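Long-range contacts in RNase NGR3 (Nicotiana glutinosa, PDB 1VD3), which probably cleaves RNA as a ribonuclease of the T2 family, and holds the nucleotide 2'-UMP in its pocket: residues Phe40-Leu45 with Ala115-Arg120; Phe13-Pro18 with Ser123-Asn128; Cys22-Ser27 with Glu162-Thr167. One frame throughout, in Å; residues are numbered along the deposited sequence.

Contact 1 (Phe40-Leu45 with Ala115-Arg120). With U2P (phosphoric acid mono-[2-(2,4-dioxo-3,4-dihydro-2H-pyrimidin-1-yl)-4-hydroxy-5-hydroxymethyl-tetrahydro-furan-3-yl] ester), chain B.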
loop_
_atom_site.group_PDB
_atom_site.type_symbol
_atom_site.label_atom_id
_atom_site.label_comp_id
_atom_site.label_asym_id
_atom_site.label_seq_id
_atom_site.Cartn_x
_atom_site.Cartn_y
_atom_site.Cartn_z
ATOM N N PHE A 40 -4.383 -6.045 -4.812
ATOM C CA PHE A 40 -3.822 -5.093 -3.870
ATOM C C PHE A 40 -3.428 -3.840 -4.626
ATOM O O PHE A 40 -2.887 -3.914 -5.729
ATOM C CB PHE A 40 -2.601 -5.680 -3.158
ATOM C CG PHE A 40 -2.946 -6.734 -2.151
ATOM C CD1 PHE A 40 -3.194 -8.043 -2.549
ATOM C CD2 PHE A 40 -3.073 -6.407 -0.804
ATOM C CE1 PHE A 40 -3.567 -9.010 -1.621
ATOM C CE2 PHE A 40 -3.446 -7.364 0.130
ATOM C CZ PHE A 40 -3.694 -8.669 -0.278
ATOM N N SER A 41 -3.719 -2.693 -4.027
ATOM C CA SER A 41 -3.407 -1.406 -4.622
ATOM C C SER A 41 -2.356 -0.702 -3.777
ATOM O O SER A 41 -2.094 -1.088 -2.642
ATOM C CB SER A 41 -4.662 -0.541 -4.680
ATOM O OG SER A 41 -5.120 -0.258 -3.371
ATOM N N ILE A 42 -1.762 0.340 -4.334
ATOM C CA ILE A 42 -0.740 1.094 -3.620
ATOM C C ILE A 42 -1.365 2.162 -2.730
ATOM O O ILE A 42 -2.287 2.860 -3.150
ATOM C CB ILE A 42 0.207 1.807 -4.616
ATOM C CG1 ILE A 42 0.947 0.768 -5.463
ATOM C CG2 ILE A 42 1.183 2.717 -3.863
ATOM C CD1 ILE A 42 1.533 1.330 -6.744
ATOM N N HIS A 43 -0.890 2.270 -1.492
ATOM C CA HIS A 43 -1.360 3.343 -0.617
ATOM C C HIS A 43 -0.258 4.388 -0.747
ATOM O O HIS A 43 -0.524 5.552 -1.045
ATOM C CB HIS A 43 -1.493 2.897 0.852
ATOM C CG HIS A 43 -1.791 4.024 1.801
ATOM N ND1 HIS A 43 -2.417 3.829 3.015
ATOM C CD2 HIS A 43 -1.540 5.354 1.721
ATOM C CE1 HIS A 43 -2.538 4.988 3.640
ATOM N NE2 HIS A 43 -2.013 5.930 2.875
ATOM N N GLY A 44 0.987 3.964 -0.532
ATOM C CA GLY A 44 2.096 4.897 -0.655
ATOM C C GLY A 44 3.479 4.318 -0.424
ATOM O O GLY A 44 3.622 3.186 0.027
ATOM N N LEU A 45 4.497 5.102 -0.764
ATOM C CA LEU A 45 5.901 4.724 -0.578
ATOM C C LEU A 45 6.405 5.799 0.386
ATOM O O LEU A 45 6.537 6.966 0.005
ATOM C CB LEU A 45 6.644 4.796 -1.915
ATOM C CG LEU A 45 8.132 4.439 -1.927
ATOM C CD1 LEU A 45 8.353 3.047 -1.349
ATOM C CD2 LEU A 45 8.646 4.520 -3.358
ATOM N N ALA A 115 8.694 3.768 -9.094
ATOM C CA ALA A 115 9.177 2.874 -8.051
ATOM C C ALA A 115 7.995 2.177 -7.380
ATOM O O ALA A 115 7.998 0.962 -7.216
ATOM C CB ALA A 115 9.979 3.660 -7.014
ATOM N N ALA A 116 6.986 2.955 -6.995
ATOM C CA ALA A 116 5.805 2.399 -6.345
ATOM C C ALA A 116 5.156 1.349 -7.240
ATOM O O ALA A 116 4.815 0.250 -6.792
ATOM C CB ALA A 116 4.807 3.509 -6.034
ATOM N N LEU A 117 4.982 1.696 -8.510
ATOM C CA LEU A 117 4.379 0.780 -9.468
ATOM C C LEU A 117 5.231 -0.481 -9.614
ATOM O O LEU A 117 4.700 -1.598 -9.640
ATOM C CB LEU A 117 4.217 1.468 -10.832
ATOM C CG LEU A 117 3.230 2.640 -10.879
ATOM C CD1 LEU A 117 3.305 3.313 -12.240
ATOM C CD2 LEU A 117 1.814 2.146 -10.604
ATOM N N ASP A 118 6.546 -0.307 -9.706
ATOM C CA ASP A 118 7.451 -1.446 -9.845
ATOM C C ASP A 118 7.424 -2.372 -8.634
ATOM O O ASP A 118 7.386 -3.594 -8.778
ATOM C CB ASP A 118 8.891 -0.984 -10.077
ATOM C CG ASP A 118 9.114 -0.424 -11.471
ATOM O OD1 ASP A 118 8.233 -0.606 -12.338
ATOM O OD2 ASP A 118 10.180 0.187 -11.699
ATOM N N PHE A 119 7.456 -1.803 -7.435
ATOM C CA PHE A 119 7.439 -2.642 -6.249
ATOM C C PHE A 119 6.105 -3.331 -6.016
ATOM O O PHE A 119 6.057 -4.398 -5.408
ATOM C CB PHE A 119 7.878 -1.836 -5.024
ATOM C CG PHE A 119 9.357 -1.580 -4.994
ATOM C CD1 PHE A 119 9.872 -0.314 -5.244
ATOM C CD2 PHE A 119 10.242 -2.630 -4.774
ATOM C CE1 PHE A 119 11.248 -0.099 -5.283
ATOM C CE2 PHE A 119 11.622 -2.424 -4.811
ATOM C CZ PHE A 119 12.124 -1.155 -5.067
ATOM N N ARG A 120 5.016 -2.734 -6.493
ATOM C CA ARG A 120 3.723 -3.382 -6.328
ATOM C C ARG A 120 3.766 -4.651 -7.187
ATOM O O ARG A 120 3.352 -5.733 -6.758
ATOM C CB ARG A 120 2.577 -2.485 -6.814
ATOM C CG ARG A 120 1.201 -2.990 -6.370
ATOM C CD ARG A 120 0.083 -2.413 -7.218
ATOM N NE ARG A 120 0.129 -2.954 -8.573
ATOM C CZ ARG A 120 -0.390 -4.124 -8.934
ATOM N NH1 ARG A 120 -1.017 -4.888 -8.045
ATOM N NH2 ARG A 120 -0.257 -4.545 -10.184
HETATM O "O5'" U2P B . -3.189 5.506 9.735
HETATM C "C5'" U2P B . -2.058 6.393 9.917
HETATM C "C4'" U2P B . -1.918 7.320 8.701
HETATM O "O4'" U2P B . -0.722 8.213 8.894
HETATM C "C1'" U2P B . 0.370 8.107 7.843
HETATM N N1 U2P B . 1.727 7.588 8.315
HETATM C C6 U2P B . 1.650 6.587 9.252
HETATM C C5 U2P B . 2.780 5.816 9.633
HETATM C C4 U2P B . 4.087 6.150 9.023
HETATM O O4 U2P B . 5.092 5.474 9.218
HETATM N N3 U2P B . 4.103 7.310 8.187
HETATM C C2 U2P B . 2.979 8.085 7.812
HETATM O O2 U2P B . 3.119 9.073 7.122
HETATM C "C2'" U2P B . -0.427 7.428 6.708
HETATM O "O2'" U2P B . -1.181 8.385 5.905
HETATM P P U2P B . -0.628 9.318 4.765
HETATM O O1P U2P B . -1.238 10.409 4.048
HETATM O O2P U2P B . 0.839 9.520 4.974
HETATM O O3P U2P B . -0.650 8.390 3.647
HETATM C "C3'" U2P B . -1.464 6.555 7.433
HETATM O "O3'" U2P B . -2.609 6.351 6.526
#
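I42 rests its CD1 on the helix backbone at A116 and L117, 3.5 Å from A116 O. The same methyl meets A116 CB and L117 CD2, each at 4.0 Å. CG1 of I42 lies anti to its own carbonyl carbon (chi1 -63°), which lays it against the aliphatic part of R120, 3.7 Å from R120 CD. Three residues on, L45 sends CD2 to A115 CB at 4.0 Å. R120 bends at chi3 (69°), and NH1 comes to F40 O at 3.1 Å in a weak, bent hydrogen bond; its stronger partner is D39, through a salt bridge. H43 takes no part in the helix packing: its NE2 donates to the phosphate atom O3P of U2P at 2.9 Å, with the oxygen near the ring plane, while ND1 is hydrogen-bonded to Q175. H43, with E97 and H101, is a predicted active-site residue, and H43 and G44 together face V14 in a classic beta bulge. Strand 41-48 thus turns I42 and L45 to helix 109-123; the axes of segments 41-45 and 115-120 pass 8.9 Å apart at 122°. Strand 10-16 lies beside strand 41-48 in the sheet, W80 packs on I42 and A116, and helix 73-79 touches L117 and R120.

Contact 2 (Phe13-Pro18 with Ser123-Asn128)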
loop_
_atom_site.group_PDB
_atom_site.type_symbol
_atom_site.label_atom_id
_atom_site.label_comp_id
_atom_site.label_asym_id
_atom_site.label_seq_id
_atom_site.Cartn_x
_atom_site.Cartn_y
_atom_site.Cartn_z
ATOM N N PHE A 13 6.807 0.446 2.097
ATOM C CA PHE A 13 6.019 0.406 0.870
ATOM C C PHE A 13 4.700 -0.180 1.361
ATOM O O PHE A 13 4.636 -1.337 1.798
ATOM C CB PHE A 13 6.658 -0.486 -0.204
ATOM C CG PHE A 13 5.797 -0.653 -1.432
ATOM C CD1 PHE A 13 5.282 0.461 -2.096
ATOM C CD2 PHE A 13 5.493 -1.920 -1.917
ATOM C CE1 PHE A 13 4.477 0.315 -3.221
ATOM C CE2 PHE A 13 4.687 -2.078 -3.046
ATOM C CZ PHE A 13 4.178 -0.958 -3.698
ATOM N N VAL A 14 3.660 0.642 1.316
ATOM C CA VAL A 14 2.350 0.267 1.821
ATOM C C VAL A 14 1.310 0.014 0.740
ATOM O O VAL A 14 1.021 0.884 -0.085
ATOM C CB VAL A 14 1.806 1.368 2.770
ATOM C CG1 VAL A 14 0.588 0.857 3.531
ATOM C CG2 VAL A 14 2.913 1.830 3.730
ATOM N N GLN A 15 0.753 -1.189 0.764
ATOM C CA GLN A 15 -0.276 -1.578 -0.179
ATOM C C GLN A 15 -1.521 -1.875 0.635
ATOM O O GLN A 15 -1.440 -2.156 1.834
ATOM C CB GLN A 15 0.137 -2.840 -0.938
ATOM C CG GLN A 15 1.369 -2.661 -1.810
ATOM C CD GLN A 15 1.733 -3.932 -2.546
ATOM O OE1 GLN A 15 1.059 -4.328 -3.499
ATOM N NE2 GLN A 15 2.797 -4.589 -2.097
ATOM N N GLN A 16 -2.681 -1.802 0.002
ATOM C CA GLN A 16 -3.884 -2.131 0.738
ATOM C C GLN A 16 -4.826 -2.980 -0.084
ATOM O O GLN A 16 -4.702 -3.073 -1.310
ATOM C CB GLN A 16 -4.600 -0.878 1.244
ATOM C CG GLN A 16 -5.268 -0.013 0.215
ATOM C CD GLN A 16 -6.310 0.900 0.855
ATOM O OE1 GLN A 16 -6.112 1.412 1.960
ATOM N NE2 GLN A 16 -7.418 1.112 0.162
ATOM N N TRP A 17 -5.744 -3.634 0.616
ATOM C CA TRP A 17 -6.740 -4.483 -0.016
ATOM C C TRP A 17 -7.974 -3.602 -0.095
ATOM O O TRP A 17 -8.630 -3.351 0.915
ATOM C CB TRP A 17 -7.012 -5.715 0.852
ATOM C CG TRP A 17 -7.935 -6.707 0.211
ATOM C CD1 TRP A 17 -9.147 -7.131 0.687
ATOM C CD2 TRP A 17 -7.729 -7.393 -1.033
ATOM N NE1 TRP A 17 -9.707 -8.036 -0.184
ATOM C CE2 TRP A 17 -8.862 -8.215 -1.247
ATOM C CE3 TRP A 17 -6.699 -7.392 -1.986
ATOM C CZ2 TRP A 17 -8.992 -9.033 -2.378
ATOM C CZ3 TRP A 17 -6.828 -8.208 -3.113
ATOM C CH2 TRP A 17 -7.968 -9.017 -3.297
ATOM N N PRO A 18 -8.302 -3.116 -1.303
ATOM C CA PRO A 18 -9.455 -2.246 -1.538
ATOM C C PRO A 18 -10.742 -2.698 -0.863
ATOM O O PRO A 18 -11.440 -1.895 -0.243
ATOM C CB PRO A 18 -9.573 -2.238 -3.060
ATOM C CG PRO A 18 -8.162 -2.378 -3.504
ATOM C CD PRO A 18 -7.644 -3.459 -2.577
ATOM N N SER A 123 6.275 -7.289 -5.662
ATOM C CA SER A 123 5.755 -7.946 -4.468
ATOM C C SER A 123 4.704 -8.989 -4.832
ATOM O O SER A 123 4.516 -9.957 -4.106
ATOM C CB SER A 123 5.186 -6.921 -3.482
ATOM O OG SER A 123 4.061 -6.253 -4.012
ATOM N N ASN A 124 4.010 -8.771 -5.947
ATOM C CA ASN A 124 3.025 -9.727 -6.458
ATOM C C ASN A 124 2.234 -10.415 -5.340
ATOM O O ASN A 124 2.144 -11.645 -5.298
ATOM C CB ASN A 124 3.790 -10.769 -7.289
ATOM C CG ASN A 124 2.909 -11.516 -8.264
ATOM O OD1 ASN A 124 2.079 -10.923 -8.952
ATOM N ND2 ASN A 124 3.106 -12.828 -8.348
ATOM N N LEU A 125 1.642 -9.622 -4.451
ATOM C CA LEU A 125 0.906 -10.161 -3.308
ATOM C C LEU A 125 -0.252 -11.109 -3.615
ATOM O O LEU A 125 -0.339 -12.192 -3.034
ATOM C CB LEU A 125 0.387 -9.018 -2.431
ATOM C CG LEU A 125 1.415 -8.036 -1.854
ATOM C CD1 LEU A 125 0.696 -7.043 -0.957
ATOM C CD2 LEU A 125 2.488 -8.782 -1.068
ATOM N N LEU A 126 -1.145 -10.696 -4.504
ATOM C CA LEU A 126 -2.306 -11.511 -4.854
ATOM C C LEU A 126 -1.905 -12.910 -5.309
ATOM O O LEU A 126 -2.439 -13.910 -4.824
ATOM C CB LEU A 126 -3.116 -10.826 -5.958
ATOM C CG LEU A 126 -4.485 -11.423 -6.292
ATOM C CD1 LEU A 126 -5.404 -11.319 -5.081
ATOM C CD2 LEU A 126 -5.088 -10.678 -7.477
ATOM N N GLU A 127 -0.959 -12.971 -6.239
ATOM C CA GLU A 127 -0.488 -14.244 -6.771
ATOM C C GLU A 127 0.319 -15.060 -5.763
ATOM O O GLU A 127 0.264 -16.292 -5.765
ATOM C CB GLU A 127 0.339 -13.998 -8.031
ATOM C CG GLU A 127 -0.441 -13.305 -9.137
ATOM C CD GLU A 127 -1.638 -14.115 -9.601
ATOM O OE1 GLU A 127 -1.430 -15.240 -10.104
ATOM O OE2 GLU A 127 -2.782 -13.627 -9.463
ATOM N N ASN A 128 1.077 -14.388 -4.905
ATOM C CA ASN A 128 1.846 -15.121 -3.909
ATOM C C ASN A 128 0.888 -15.823 -2.956
ATOM O O ASN A 128 1.161 -16.930 -2.486
ATOM C CB ASN A 128 2.774 -14.183 -3.133
ATOM C CG ASN A 128 4.068 -13.907 -3.872
ATOM O OD1 ASN A 128 4.690 -14.823 -4.413
ATOM N ND2 ASN A 128 4.488 -12.645 -3.890
HETATM O O HOH W 1 1.113 -6.644 -5.099
#
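Q15 and W17 face S123, L125 and L126, the end-to-end directions from CA 13 to 17 and from CA 123 to 126 only 3° apart and the CA atoms of Q15 and L125 9.2 Å from each other. The Q15 side chain spans that distance. It is extended beyond CG, which carries NE2 to S123 OG, a 2.8 Å hydrogen bond with an N-H...O angle of 146° and the serine oxygen 22° out of the amide plane. L125 comes from the opposite direction and rests its CD1 3.4 Å from the same NE2, so a methyl packs beside the polar bond. At the other end of the amide, Q15 OE1 accepts from a water at 2.8 Å; that water in turn accepts from L125 N, at 3.1 Å, joining the buried side chain to the first turn of the helix. S123 OG also bonds back to the carbonyls of F119 and R120. Further along, L126 CD1 touches the six-membered ring of W17, 3.9 Å from CH2, while W17 NE1 bonds to P206 O. Strand 10-16 is flanked in its sheet by strands 41-48 and 171-181; the contact joins it to the junction between helix 109-123, whose R120 touches Q15, and helix 125-131.

Contact 3 (Cys22-Ser27 with Glu162-Thr167)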
loop_
_atom_site.group_PDB
_atom_site.type_symbol
_atom_site.label_atom_id
_atom_site.label_comp_id
_atom_site.label_asym_id
_atom_site.label_seq_id
_atom_site.Cartn_x
_atom_site.Cartn_y
_atom_site.Cartn_z
ATOM N N CYS A 22 -13.619 -0.718 1.746
ATOM C CA CYS A 22 -14.998 -0.469 1.340
ATOM C C CYS A 22 -16.101 -1.235 2.055
ATOM O O CYS A 22 -17.278 -0.929 1.876
ATOM C CB CYS A 22 -15.119 -0.684 -0.167
ATOM S SG CYS A 22 -14.129 0.541 -1.070
ATOM N N ASP A 23 -15.739 -2.220 2.864
ATOM C CA ASP A 23 -16.754 -2.990 3.574
ATOM C C ASP A 23 -16.813 -2.623 5.055
ATOM O O ASP A 23 -17.232 -3.431 5.886
ATOM C CB ASP A 23 -16.484 -4.487 3.416
ATOM C CG ASP A 23 -15.212 -4.926 4.113
ATOM O OD1 ASP A 23 -14.479 -4.055 4.629
ATOM O OD2 ASP A 23 -14.948 -6.145 4.141
ATOM N N THR A 24 -16.390 -1.405 5.381
ATOM C CA THR A 24 -16.404 -0.944 6.764
ATOM C C THR A 24 -17.564 0.010 7.006
ATOM O O THR A 24 -18.446 0.169 6.160
ATOM C CB THR A 24 -15.109 -0.199 7.136
ATOM O OG1 THR A 24 -15.018 1.010 6.373
ATOM C CG2 THR A 24 -13.896 -1.067 6.864
ATOM N N ARG A 25 -17.541 0.654 8.167
ATOM C CA ARG A 25 -18.585 1.590 8.540
ATOM C C ARG A 25 -18.342 2.952 7.887
ATOM O O ARG A 25 -19.261 3.764 7.768
ATOM C CB ARG A 25 -18.626 1.724 10.063
ATOM C CG ARG A 25 -19.849 2.435 10.601
ATOM C CD ARG A 25 -19.799 2.495 12.116
ATOM N NE ARG A 25 -20.869 3.315 12.669
ATOM C CZ ARG A 25 -21.006 3.583 13.962
ATOM N NH1 ARG A 25 -20.138 3.094 14.839
ATOM N NH2 ARG A 25 -22.006 4.346 14.378
ATOM N N ARG A 26 -17.105 3.192 7.461
ATOM C CA ARG A 26 -16.746 4.449 6.812
ATOM C C ARG A 26 -17.198 4.478 5.356
ATOM O O ARG A 26 -17.619 3.461 4.807
ATOM C CB ARG A 26 -15.233 4.676 6.875
ATOM C CG ARG A 26 -14.734 5.294 8.170
ATOM C CD ARG A 26 -14.936 4.374 9.359
ATOM N NE ARG A 26 -14.405 4.955 10.591
ATOM C CZ ARG A 26 -13.129 5.285 10.777
ATOM N NH1 ARG A 26 -12.240 5.092 9.811
ATOM N NH2 ARG A 26 -12.739 5.804 11.934
ATOM N N SER A 27 -17.094 5.647 4.732
ATOM C CA SER A 27 -17.500 5.814 3.340
ATOM C C SER A 27 -16.368 5.605 2.337
ATOM O O SER A 27 -15.282 6.168 2.479
ATOM C CB SER A 27 -18.099 7.207 3.127
ATOM O OG SER A 27 -19.267 7.390 3.907
ATOM N N GLU A 162 -1.546 -5.054 8.613
ATOM C CA GLU A 162 -2.414 -4.170 9.367
ATOM C C GLU A 162 -3.827 -4.650 9.088
ATOM O O GLU A 162 -4.192 -4.865 7.933
ATOM C CB GLU A 162 -2.272 -2.726 8.892
ATOM C CG GLU A 162 -3.134 -1.756 9.677
ATOM C CD GLU A 162 -3.046 -0.349 9.143
ATOM O OE1 GLU A 162 -2.166 -0.091 8.294
ATOM O OE2 GLU A 162 -3.851 0.499 9.577
ATOM N N CYS A 163 -4.613 -4.829 10.143
ATOM C CA CYS A 163 -5.989 -5.292 9.996
ATOM C C CYS A 163 -6.974 -4.265 10.515
ATOM O O CYS A 163 -6.653 -3.479 11.403
ATOM C CB CYS A 163 -6.203 -6.593 10.783
ATOM S SG CYS A 163 -5.203 -7.989 10.196
ATOM N N ASN A 164 -8.172 -4.266 9.942
ATOM C CA ASN A 164 -9.235 -3.395 10.415
ATOM C C ASN A 164 -10.460 -4.299 10.552
ATOM O O ASN A 164 -10.337 -5.524 10.431
ATOM C CB ASN A 164 -9.485 -2.198 9.474
ATOM C CG ASN A 164 -10.021 -2.596 8.116
ATOM O OD1 ASN A 164 -10.525 -1.747 7.373
ATOM N ND2 ASN A 164 -9.903 -3.868 7.771
ATOM N N VAL A 165 -11.630 -3.728 10.810
ATOM C CA VAL A 165 -12.823 -4.551 10.997
ATOM C C VAL A 165 -13.987 -4.157 10.091
ATOM O O VAL A 165 -14.277 -2.976 9.926
ATOM C CB VAL A 165 -13.297 -4.478 12.463
ATOM C CG1 VAL A 165 -14.506 -5.377 12.671
ATOM C CG2 VAL A 165 -12.156 -4.878 13.394
ATOM N N ASP A 166 -14.655 -5.152 9.513
ATOM C CA ASP A 166 -15.788 -4.876 8.634
ATOM C C ASP A 166 -17.074 -4.739 9.441
ATOM O O ASP A 166 -17.113 -5.078 10.621
ATOM C CB ASP A 166 -15.932 -5.976 7.574
ATOM C CG ASP A 166 -16.385 -7.308 8.152
ATOM O OD1 ASP A 166 -16.297 -8.320 7.424
ATOM O OD2 ASP A 166 -16.835 -7.351 9.316
ATOM N N THR A 167 -18.122 -4.238 8.796
ATOM C CA THR A 167 -19.414 -4.040 9.446
ATOM C C THR A 167 -19.917 -5.269 10.203
ATOM O O THR A 167 -20.657 -5.142 11.181
ATOM C CB THR A 167 -20.492 -3.638 8.415
ATOM O OG1 THR A 167 -20.519 -4.600 7.354
ATOM C CG2 THR A 167 -20.195 -2.256 7.842
HETATM O O HOH W 2 -16.730 -1.204 10.373
#
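D23 and T24, in the loop after helix 18-22, lie against D166 and T167, where strand 160-165 runs out, and the CA atoms of T24 and D166 come within 4.4 Å. One backbone bond ties the two: T167 N donates to D23 O at 3.1 Å, nearly straight at 164° and in the carbonyl plane. A water gives a second, looser link, donating to V165 O at 3.1 Å and accepting weakly from R25 N. T24 turns its methyl to the strand, CG2 lying 3.5 Å from N164 OD1 and near V165 O. The same rotamer (chi1 65°) leaves OG1 to accept from R26 N at 3.2 Å, closing an ST turn. T167 CG2 packs on T24 O at 3.4 Å. With an alanine at T24, OG1 and CG2 are gone, which is likely to leave R26 N without its ST-turn acceptor and a gap beside N164 OD1. The carboxylates of D23 and D166 stand almost perpendicular, their planes 81° apart, with D23 OD2 4.2 Å from D166 OD1. E204 brings a further acidic group close to D166 OD1; Q172 donates to D23 OD2 and N170 N to D166 OD2, donors that may offset part of this crowding. This is a surface contact between a loop and a strand end in the T2 ribonuclease fold, where C22 of the loop is bonded to C28, and C163 of the strand to C199.

Overall arrangement
All three contacts reach the same antiparallel sheet. Contacts 1 and 2 touch directly, their centres 8 Å apart: strands 41-48 and 10-16 are neighbours, with H43 N 2.7 Å from V14 O and S41 O 2.8 Å from Q16 N, and R120 CG of contact 1 meets Q15 OE1 at 3.2 Å. Their helices follow each other in the chain. Contact 3 stands apart, with centres about 17 Å from contact 2, which it adjoins in sequence, and about 21 Å from contact 1. Only contact 1 bonds U2P, through H43; H96, K100 and H101 also hydrogen-bond it. In contact 3 the N164 side chain is about 10 Å from the nucleotide.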